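Local structure of cellulosomal scaffoldin (Bacteroides cellulosolvens, 2Y3N) at residues C[36-41]-C[145-150]; C[58-63]-C[79-84]; C[73-78]-C[95-100]; C[128-133]-C[167-172]. The protein serves, through this cohesin domain, as a cellulosomal scaffold that binds a dockerin, here on the chain of a family-48 processive glycoside hydrolase. All coordinates share one frame; numbering follows the deposited sequence.

Contact 1: residues C[36-41]-C[145-150]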
# COMPACT_ATOMS: atom_id res chain seq x y z
N TYR C 36 4.71 -0.61 -4.27
CA TYR C 36 4.43 -1.42 -3.03
C TYR C 36 2.94 -1.69 -2.97
O TYR C 36 2.18 -1.02 -3.62
CB TYR C 36 4.82 -0.58 -1.81
CG TYR C 36 3.85 0.56 -1.57
CD1 TYR C 36 2.67 0.34 -0.82
CD2 TYR C 36 4.03 1.77 -2.15
CE1 TYR C 36 1.75 1.34 -0.63
CE2 TYR C 36 3.15 2.80 -1.92
CZ TYR C 36 2.00 2.56 -1.18
OH TYR C 36 1.09 3.55 -0.99
N GLN C 37 2.54 -2.67 -2.20
CA GLN C 37 1.13 -2.76 -1.80
C GLN C 37 1.19 -3.20 -0.35
O GLN C 37 2.02 -4.04 -0.01
CB GLN C 37 0.37 -3.77 -2.67
CG GLN C 37 -0.92 -4.34 -2.00
CD GLN C 37 -1.72 -5.24 -2.94
OE1 GLN C 37 -1.16 -5.82 -3.89
NE2 GLN C 37 -3.04 -5.37 -2.68
N PHE C 38 0.29 -2.63 0.46
CA PHE C 38 0.17 -3.00 1.86
C PHE C 38 -1.24 -3.50 2.13
O PHE C 38 -2.16 -2.99 1.52
CB PHE C 38 0.42 -1.79 2.79
CG PHE C 38 1.83 -1.22 2.72
CD1 PHE C 38 2.94 -2.07 2.67
CD2 PHE C 38 2.03 0.15 2.71
CE1 PHE C 38 4.21 -1.59 2.60
CE2 PHE C 38 3.39 0.69 2.59
CZ PHE C 38 4.45 -0.20 2.57
N ASN C 39 -1.37 -4.46 3.07
CA ASN C 39 -2.56 -4.70 3.81
C ASN C 39 -2.31 -4.38 5.28
O ASN C 39 -1.45 -5.00 5.89
CB ASN C 39 -3.01 -6.15 3.65
CG ASN C 39 -3.65 -6.44 2.26
OD1 ASN C 39 -3.71 -5.55 1.37
ND2 ASN C 39 -4.16 -7.65 2.10
N ILE C 40 -3.13 -3.47 5.83
CA ILE C 40 -2.95 -2.91 7.14
C ILE C 40 -4.26 -3.06 7.95
O ILE C 40 -5.30 -2.50 7.59
CB ILE C 40 -2.51 -1.39 7.08
CG1 ILE C 40 -1.20 -1.25 6.30
CG2 ILE C 40 -2.30 -0.88 8.51
CD1 ILE C 40 -0.74 0.29 6.14
N LYS C 41 -4.19 -3.87 9.00
CA LYS C 41 -5.31 -4.10 9.88
C LYS C 41 -5.25 -3.07 11.01
O LYS C 41 -4.16 -2.87 11.65
CB LYS C 41 -5.20 -5.52 10.49
CG LYS C 41 -6.20 -5.72 11.72
CD LYS C 41 -7.40 -6.49 11.21
CE LYS C 41 -8.58 -6.56 12.21
NZ LYS C 41 -9.45 -5.28 12.26
N ASP C 145 3.57 -10.91 5.62
CA ASP C 145 3.32 -9.80 6.53
C ASP C 145 2.72 -8.60 5.83
O ASP C 145 3.12 -7.45 6.07
CB ASP C 145 4.62 -9.37 7.30
CG ASP C 145 5.14 -10.47 8.21
OD1 ASP C 145 4.29 -11.19 8.75
OD2 ASP C 145 6.40 -10.62 8.39
N GLY C 146 1.75 -8.88 4.94
CA GLY C 146 0.93 -7.82 4.40
C GLY C 146 1.67 -6.83 3.49
O GLY C 146 1.23 -5.68 3.34
N THR C 147 2.78 -7.28 2.90
CA THR C 147 3.67 -6.35 2.21
C THR C 147 4.19 -6.96 0.93
O THR C 147 4.70 -8.09 0.93
CB THR C 147 4.90 -5.94 3.11
OG1 THR C 147 4.43 -5.27 4.28
CG2 THR C 147 5.77 -5.00 2.38
N MET C 148 4.05 -6.24 -0.17
CA MET C 148 4.70 -6.60 -1.35
C MET C 148 5.47 -5.38 -1.85
O MET C 148 4.92 -4.31 -1.93
CB MET C 148 3.69 -7.09 -2.40
CG MET C 148 2.82 -8.21 -1.88
SD MET C 148 1.45 -8.68 -2.93
CE MET C 148 2.25 -8.98 -4.42
N LEU C 149 6.72 -5.60 -2.24
CA LEU C 149 7.59 -4.54 -2.78
C LEU C 149 8.15 -4.93 -4.15
O LEU C 149 8.41 -6.09 -4.40
CB LEU C 149 8.75 -4.24 -1.81
CG LEU C 149 8.42 -3.91 -0.37
CD1 LEU C 149 9.77 -3.62 0.42
CD2 LEU C 149 7.49 -2.71 -0.22
N PHE C 150 8.35 -3.94 -5.03
CA PHE C 150 8.78 -4.28 -6.37
C PHE C 150 9.94 -3.41 -6.82
O PHE C 150 10.14 -2.31 -6.26
CB PHE C 150 7.62 -4.19 -7.34
CG PHE C 150 6.45 -5.04 -6.95
CD1 PHE C 150 5.51 -4.59 -6.03
CD2 PHE C 150 6.29 -6.30 -7.53
CE1 PHE C 150 4.43 -5.38 -5.66
CE2 PHE C 150 5.18 -7.14 -7.16
CZ PHE C 150 4.25 -6.66 -6.23
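Strands 36-41 and 147-150 run antiparallel, their axes 4.8 Å apart at closest approach, with Gln37 and Met148 as a hydrogen-bonded pair flanked by the non-hydrogen-bonded pairs Tyr36-Leu149 and Phe38-Thr147. Gln37 N gives to Met148 O at 2.9 Å, Met148 N returns to Gln37 O almost straight (169° at the hydrogen), and Asn39 N reaches back to Gly146 O, just before the second strand begins. On one face Phe38 and Thr147 lie alongside each other: CG2 of Thr147 sits 3.8 Å from Phe38 CE1, at the ring edge and in its plane, while Tyr36 CD1 lies over one face of the same ring, toward its rim. Leu149 brings CD2 to within 3.8 Å of Tyr36 CB. Thr147 OG1, anti to its own carbonyl carbon (chi1 -62°), turns back to donate to Asp145 O. On the other face Gln37 and Met148 point the same way, OE1 4.0 Å from SD. Gln37 NE2 donates to Asn90 OD1; OE1 accepts from Met17 N of the hydrolase chain, and Met148 packs on Ala18 of that chain, which places this face in the cohesin-dockerin interface. Strand 33-41 is flanked by strand 88-95, while strand 156-157 carries the sheet on beyond strand 147-151.

Contact 2: residues C[58-63]-C[79-84]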
# COMPACT_ATOMS: atom_id res chain seq x y z
N TYR C 58 -12.59 7.83 5.32
CA TYR C 58 -12.26 7.03 4.15
C TYR C 58 -13.53 6.47 3.55
O TYR C 58 -14.50 6.22 4.26
CB TYR C 58 -11.34 5.84 4.52
CG TYR C 58 -9.83 6.09 4.57
CD1 TYR C 58 -9.27 7.29 5.05
CD2 TYR C 58 -8.95 5.11 4.06
CE1 TYR C 58 -7.84 7.51 5.04
CE2 TYR C 58 -7.57 5.30 4.10
CZ TYR C 58 -7.03 6.47 4.58
OH TYR C 58 -5.64 6.56 4.56
N THR C 59 -13.55 6.33 2.23
CA THR C 59 -14.44 5.39 1.57
C THR C 59 -13.54 4.16 1.23
O THR C 59 -12.31 4.19 1.47
CB THR C 59 -15.09 5.95 0.27
OG1 THR C 59 -14.10 6.22 -0.75
CG2 THR C 59 -15.94 7.22 0.57
N ASP C 60 -14.14 3.13 0.63
CA ASP C 60 -13.35 1.99 0.20
C ASP C 60 -12.32 2.26 -0.91
O ASP C 60 -11.48 1.39 -1.19
CB ASP C 60 -14.25 0.78 -0.15
CG ASP C 60 -15.33 1.12 -1.15
OD1 ASP C 60 -15.15 2.08 -1.95
OD2 ASP C 60 -16.38 0.41 -1.18
N SER C 61 -12.33 3.44 -1.53
CA SER C 61 -11.40 3.70 -2.57
C SER C 61 -10.37 4.77 -2.15
O SER C 61 -9.56 5.17 -2.96
CB SER C 61 -12.13 4.15 -3.82
OG SER C 61 -13.11 3.17 -4.13
N THR C 62 -10.39 5.22 -0.90
CA THR C 62 -9.55 6.32 -0.51
C THR C 62 -8.07 5.96 -0.53
O THR C 62 -7.66 4.90 0.01
CB THR C 62 -9.94 6.88 0.89
OG1 THR C 62 -11.27 7.36 0.82
CG2 THR C 62 -9.02 8.07 1.33
N MET C 63 -7.28 6.84 -1.16
CA MET C 63 -5.82 6.75 -1.12
C MET C 63 -5.20 7.56 0.02
O MET C 63 -5.48 8.73 0.15
CB MET C 63 -5.24 7.20 -2.48
CG MET C 63 -3.83 6.71 -2.75
SD MET C 63 -3.64 4.85 -2.73
CE MET C 63 -1.85 4.82 -2.52
N MET C 79 -3.64 2.31 -6.33
CA MET C 79 -4.63 1.24 -6.26
C MET C 79 -5.15 1.23 -4.81
O MET C 79 -4.38 1.32 -3.86
CB MET C 79 -4.02 -0.13 -6.57
CG MET C 79 -3.51 -0.30 -8.08
SD MET C 79 -4.85 -0.74 -9.26
CE MET C 79 -4.01 -0.09 -10.73
N SER C 80 -6.47 1.15 -4.64
CA SER C 80 -7.00 0.97 -3.25
C SER C 80 -8.34 0.32 -3.24
O SER C 80 -9.23 0.69 -4.01
CB SER C 80 -7.09 2.27 -2.43
OG SER C 80 -7.59 3.30 -3.23
N LYS C 81 -8.49 -0.62 -2.34
CA LYS C 81 -9.84 -1.21 -2.13
C LYS C 81 -9.85 -1.70 -0.73
O LYS C 81 -9.43 -2.83 -0.49
CB LYS C 81 -10.05 -2.40 -3.05
CG LYS C 81 -11.51 -2.97 -3.04
CD LYS C 81 -12.51 -1.89 -3.46
CE LYS C 81 -13.97 -2.42 -3.44
NZ LYS C 81 -14.30 -3.19 -4.68
N HIS C 82 -10.32 -0.88 0.18
CA HIS C 82 -10.39 -1.28 1.60
C HIS C 82 -11.57 -2.12 1.97
O HIS C 82 -12.52 -2.26 1.19
CB HIS C 82 -10.38 -0.04 2.45
CG HIS C 82 -9.38 0.97 1.96
ND1 HIS C 82 -8.04 0.67 1.81
CD2 HIS C 82 -9.53 2.28 1.64
CE1 HIS C 82 -7.41 1.75 1.40
NE2 HIS C 82 -8.29 2.74 1.27
N ASN C 83 -11.46 -2.72 3.16
CA ASN C 83 -12.57 -3.29 3.86
C ASN C 83 -12.68 -2.58 5.19
O ASN C 83 -12.19 -3.06 6.20
CB ASN C 83 -12.38 -4.79 4.09
CG ASN C 83 -13.60 -5.46 4.63
OD1 ASN C 83 -14.41 -4.86 5.39
ND2 ASN C 83 -13.76 -6.71 4.28
N LEU C 84 -13.37 -1.45 5.16
CA LEU C 84 -13.51 -0.57 6.33
C LEU C 84 -14.34 -1.15 7.46
O LEU C 84 -14.01 -0.97 8.62
CB LEU C 84 -14.07 0.81 5.91
CG LEU C 84 -13.22 1.52 4.86
CD1 LEU C 84 -14.01 2.66 4.29
CD2 LEU C 84 -11.88 2.04 5.44
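Segment 58-63 folds into a type I beta turn, Thr59 to Thr62, and lays its backbone carbonyls against 79-84, where strand 76-80 ends; His82 N binds Asp60 O at 2.9 Å. The imidazole of His82 supplies the second grip. Its NE2 donates to Thr62 O at 2.6 Å, lying in the carbonyl plane with the acceptor close to the ring plane (161° at the hydrogen), and CD2 meets Thr59 O at the ring edge. Because ND1 is bonded to Asn90 N, both ring nitrogens are engaged, which fixes the rotation of the ring. Ser80 OG, set between its backbone N and carbonyl carbon (chi1 42°), donates to Ser61 O at 2.7 Å from well above the carbonyl plane. Tyr58 and His82 meet at a slant, planes 39° apart, with Tyr58 CD2 3.7 Å from NE2; Thr62 CG2 lies over the centre of the tyrosine ring. Leu84 fits CD2 against Tyr58 CB at 3.9 Å and CD1 against the backbone of Tyr58 and Thr59. Inside the turn, Thr59 N binds Thr62 OG1. The arrangement is a beta turn stitched to the end of strand 76-80 by a buried histidine and a serine hydroxyl, in the cohesin beta-sandwich.

Contact 3: residues C[73-78]-C[95-100]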
# COMPACT_ATOMS: atom_id res chain seq x y z
N ARG C 73 7.32 11.53 -12.63
CA ARG C 73 6.38 11.39 -13.77
C ARG C 73 6.62 10.09 -14.55
O ARG C 73 6.98 10.15 -15.73
CB ARG C 73 6.54 12.58 -14.71
CG ARG C 73 6.19 13.96 -14.10
CD ARG C 73 5.37 14.73 -15.12
NE ARG C 73 5.36 16.16 -14.88
CZ ARG C 73 4.68 17.02 -15.62
NH1 ARG C 73 3.95 16.61 -16.66
NH2 ARG C 73 4.74 18.30 -15.32
N PHE C 74 6.54 8.93 -13.91
CA PHE C 74 6.72 7.67 -14.61
C PHE C 74 5.37 6.92 -14.60
O PHE C 74 5.31 5.72 -14.32
CB PHE C 74 7.89 6.84 -13.99
CG PHE C 74 9.18 7.62 -13.89
CD1 PHE C 74 9.83 8.11 -15.04
CD2 PHE C 74 9.74 7.90 -12.66
CE1 PHE C 74 11.01 8.81 -14.91
CE2 PHE C 74 10.92 8.62 -12.55
CZ PHE C 74 11.52 9.10 -13.66
N ASN C 75 4.32 7.63 -14.97
CA ASN C 75 2.91 7.17 -14.83
C ASN C 75 2.64 6.56 -13.44
O ASN C 75 2.31 5.33 -13.29
CB ASN C 75 2.51 6.19 -15.94
CG ASN C 75 2.50 6.81 -17.31
OD1 ASN C 75 1.43 6.96 -17.92
ND2 ASN C 75 3.67 7.15 -17.83
N ALA C 76 2.84 7.39 -12.43
CA ALA C 76 2.72 6.95 -10.99
C ALA C 76 1.25 6.74 -10.70
O ALA C 76 0.46 7.69 -10.83
CB ALA C 76 3.31 7.95 -10.05
N THR C 77 0.87 5.50 -10.37
CA THR C 77 -0.56 5.15 -10.34
C THR C 77 -0.95 4.51 -8.98
O THR C 77 -0.15 3.74 -8.42
CB THR C 77 -0.87 4.17 -11.47
OG1 THR C 77 -0.32 4.67 -12.72
CG2 THR C 77 -2.39 3.97 -11.62
N ASP C 78 -2.16 4.86 -8.49
CA ASP C 78 -2.64 4.32 -7.18
C ASP C 78 -3.58 3.17 -7.35
O ASP C 78 -4.28 3.05 -8.39
CB ASP C 78 -3.35 5.44 -6.37
CG ASP C 78 -2.45 6.57 -6.04
OD1 ASP C 78 -1.27 6.31 -5.84
OD2 ASP C 78 -2.95 7.72 -5.99
N TYR C 95 5.24 3.01 -10.05
CA TYR C 95 5.57 3.67 -11.38
C TYR C 95 5.16 2.68 -12.43
O TYR C 95 5.68 1.54 -12.48
CB TYR C 95 7.04 3.99 -11.42
CG TYR C 95 7.47 5.14 -10.58
CD1 TYR C 95 6.69 6.32 -10.48
CD2 TYR C 95 8.72 5.12 -9.94
CE1 TYR C 95 7.14 7.42 -9.79
CE2 TYR C 95 9.18 6.22 -9.25
CZ TYR C 95 8.40 7.36 -9.19
OH TYR C 95 8.85 8.41 -8.51
N MET C 96 4.10 2.99 -13.19
CA MET C 96 3.65 2.08 -14.19
C MET C 96 4.60 2.05 -15.39
O MET C 96 4.79 1.00 -16.02
CB MET C 96 2.26 2.44 -14.68
CG MET C 96 1.63 1.37 -15.40
SD MET C 96 0.70 0.45 -14.20
CE MET C 96 -0.73 1.50 -14.05
N ASN C 97 5.22 3.20 -15.72
CA ASN C 97 6.14 3.21 -16.84
C ASN C 97 7.54 2.79 -16.35
O ASN C 97 8.42 3.63 -16.15
CB ASN C 97 6.21 4.60 -17.47
CG ASN C 97 6.92 4.59 -18.82
OD1 ASN C 97 7.68 3.67 -19.15
ND2 ASN C 97 6.72 5.65 -19.59
N LEU C 98 7.69 1.48 -16.11
CA LEU C 98 8.92 0.92 -15.59
C LEU C 98 10.11 1.17 -16.47
O LEU C 98 11.14 1.61 -15.98
CB LEU C 98 8.76 -0.59 -15.30
CG LEU C 98 7.68 -0.87 -14.25
CD1 LEU C 98 7.45 -2.36 -14.17
CD2 LEU C 98 8.08 -0.29 -12.88
N SER C 99 9.96 1.01 -17.79
CA SER C 99 11.10 1.20 -18.68
C SER C 99 11.62 2.62 -18.61
O SER C 99 12.84 2.84 -18.63
CB SER C 99 10.80 0.79 -20.15
OG SER C 99 9.69 1.54 -20.62
N ALA C 100 10.72 3.59 -18.53
CA ALA C 100 11.17 4.97 -18.40
C ALA C 100 11.80 5.25 -17.02
O ALA C 100 12.71 6.05 -16.90
CB ALA C 100 10.02 5.94 -18.65
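Phe74 packs on Tyr95 from CB outward. Its CB lies 3.7 Å from Tyr95 CD1, an off-centre CH-pi contact over the tyrosine ring. With CG anti to the carbonyl carbon (chi1 -53°), the phenyl ring stands upright on that ring: CD2 sits 3.7 Å above the tyrosine plane, over its centre, and the planes are 89° apart, a T-shaped stack. The CD1-CE1 part of the phenyl, across the ring from CD2, turns to helix 98-104, CD1 4.2 Å from Ala100 CB and CE1 3.8 Å from Ala100 O. Tyr95 also takes Ala76 CB at its ring edge, and its OH binds Glu108. The contact is the end of the antiparallel pairing between strands 76-80 and 88-95, in a cohesin sheet. Ala76-Tyr95 is a non-hydrogen-bonded pair; beyond it Met96 N binds Asn75 O and Asn97 N binds Phe74 O at 2.9 Å, as the chain turns into the helix that Asn97 N-caps, OD1 accepting from Ala100 N. Asn75 O also takes Thr77 OG1, the two donors coming from opposite faces of its carbonyl plane. Met96 bends back to lay CE 3.5 Å from Thr77 OG1. Asn75 OD1 bonds Ser50 OG of the hydrolase chain, and Phe27 of that chain packs on Asn75 and Asn97.

Contact 4: residues C[128-133]-C[167-172]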
# COMPACT_ATOMS: atom_id res chain seq x y z
N GLY C 128 -2.54 0.46 26.20
CA GLY C 128 -2.17 0.76 24.82
C GLY C 128 -2.79 -0.19 23.81
O GLY C 128 -3.23 -1.31 24.17
N ILE C 129 -2.81 0.23 22.54
CA ILE C 129 -3.07 -0.67 21.46
C ILE C 129 -2.03 -0.53 20.34
O ILE C 129 -1.44 0.53 20.12
CB ILE C 129 -4.53 -0.56 20.83
CG1 ILE C 129 -4.81 0.88 20.34
CG2 ILE C 129 -5.61 -1.07 21.87
CD1 ILE C 129 -5.97 1.03 19.26
N LYS C 130 -1.83 -1.60 19.59
CA LYS C 130 -0.97 -1.47 18.42
C LYS C 130 -1.75 -0.54 17.50
O LYS C 130 -2.97 -0.66 17.36
CB LYS C 130 -0.68 -2.85 17.79
CG LYS C 130 0.31 -3.76 18.64
CD LYS C 130 1.78 -3.23 18.61
CE LYS C 130 2.82 -4.32 18.21
NZ LYS C 130 4.14 -3.74 17.69
N LEU C 131 -1.08 0.44 16.93
CA LEU C 131 -1.82 1.42 16.08
C LEU C 131 -2.42 0.72 14.85
O LEU C 131 -3.54 1.02 14.39
CB LEU C 131 -0.86 2.50 15.63
CG LEU C 131 -1.48 3.58 14.75
CD1 LEU C 131 -2.67 4.25 15.42
CD2 LEU C 131 -0.39 4.66 14.46
N ALA C 132 -1.63 -0.21 14.30
CA ALA C 132 -2.04 -1.01 13.19
C ALA C 132 -1.09 -2.15 12.99
O ALA C 132 0.05 -2.19 13.63
CB ALA C 132 -2.12 -0.14 11.91
N THR C 133 -1.53 -3.10 12.16
CA THR C 133 -0.64 -4.24 11.84
C THR C 133 -0.56 -4.54 10.37
O THR C 133 -1.56 -4.68 9.75
CB THR C 133 -1.11 -5.51 12.64
OG1 THR C 133 -1.03 -5.16 14.01
CG2 THR C 133 -0.19 -6.75 12.36
N PRO C 167 4.11 -1.40 13.28
CA PRO C 167 3.90 -0.21 14.13
C PRO C 167 3.85 -0.55 15.63
O PRO C 167 3.51 -1.68 16.03
CB PRO C 167 2.53 0.30 13.66
CG PRO C 167 2.48 -0.12 12.20
CD PRO C 167 2.99 -1.56 12.31
N GLY C 168 4.24 0.40 16.47
CA GLY C 168 4.15 0.20 17.92
C GLY C 168 2.80 0.62 18.46
O GLY C 168 1.77 0.64 17.77
N LEU C 169 2.80 0.96 19.74
CA LEU C 169 1.60 1.21 20.46
C LEU C 169 1.31 2.67 20.52
O LEU C 169 2.23 3.50 20.55
CB LEU C 169 1.67 0.64 21.90
CG LEU C 169 2.03 -0.85 22.08
CD1 LEU C 169 2.63 -1.06 23.43
CD2 LEU C 169 0.84 -1.73 21.98
N ILE C 170 0.02 2.97 20.59
CA ILE C 170 -0.48 4.29 21.07
C ILE C 170 -1.19 4.19 22.44
O ILE C 170 -1.67 3.10 22.81
CB ILE C 170 -1.39 4.99 20.03
CG1 ILE C 170 -2.61 4.08 19.71
CG2 ILE C 170 -0.54 5.23 18.70
CD1 ILE C 170 -3.82 4.81 19.17
N TYR C 171 -1.22 5.32 23.19
CA TYR C 171 -1.78 5.35 24.56
C TYR C 171 -2.72 6.53 24.70
O TYR C 171 -2.62 7.49 23.92
CB TYR C 171 -0.63 5.48 25.58
CG TYR C 171 0.37 4.36 25.53
CD1 TYR C 171 0.16 3.20 26.27
CD2 TYR C 171 1.56 4.46 24.74
CE1 TYR C 171 1.08 2.18 26.25
CE2 TYR C 171 2.51 3.43 24.73
CZ TYR C 171 2.25 2.31 25.48
OH TYR C 171 3.15 1.28 25.47
N PRO C 172 -3.64 6.48 25.68
CA PRO C 172 -4.54 7.59 25.88
C PRO C 172 -3.77 8.76 26.51
O PRO C 172 -2.82 8.54 27.26
CB PRO C 172 -5.55 6.99 26.89
CG PRO C 172 -4.72 6.04 27.69
CD PRO C 172 -3.86 5.39 26.69
O HOH W 1 1.54 -3.77 15.09
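Pro167 rests against 128-133, its CD 3.3 Å from Ala132 O, at the start of an antiparallel pairing that lays strand 169-172 along the broken strand 129-134 toward the end of a cohesin sheet, where strand 14-15 adds on in parallel. The proline O draws in the ammonium of Lys130, NZ to O 2.7 Å, the lysine chain bending at chi2 and chi3 to get there, and a water joins the same O to Ala132 O and Thr133 OG1. Gly168 follows: its O takes Leu131 N at 3.0 Å, almost straight at the hydrogen (166°). Leu169 is the non-hydrogen-bonded partner of Lys130; the two side chains cross, CD2 of the leucine 3.8 Å from the aliphatic CD of the lysine. Ile170 and Ile129 form a hydrogen-bonded antiparallel pair, each N giving to the other's O. Both isoleucines carry CG1 between N and the carbonyl carbon (chi1 59° for Ile170), which sets the two CG1 atoms 3.9 Å apart, side by side. Ile170 CD1 also meets Leu131 CD1 at 4.0 Å, and Leu47 and Ile10 pack on this inward face. Tyr171, bonded through its backbone to Asp13 and Val15, puts its ring beside Gly128. The glycine, at positive phi, lies close to this ring: Gly128 CA is 3.7 Å from Tyr171 CD1.

How the contacts relate
From the N terminus, strand 33-41 comes first, and contact 1 closes the longest loop when 145-150 returns to it. Contacts 2 and 3 both fall within that loop and cross: 58-63 is followed by 73-78, then 79-84, then 95-100. They share strand 76-80, contact 3 tying its start to the end of strand 88-95 and the helix 98-104 that follows it, and contact 2 its finish to the turn at 58-63. Contact 4 opens at 128-133, before contact 1 closes, and ends at 167-172, so these two also cross. Ile40 packs on Ala132 between them, while Tyr36 touches Met63 of contact 2. Contacts 3 and 4 lie about 34 Å apart between centres, on opposite sides of the chain's centre.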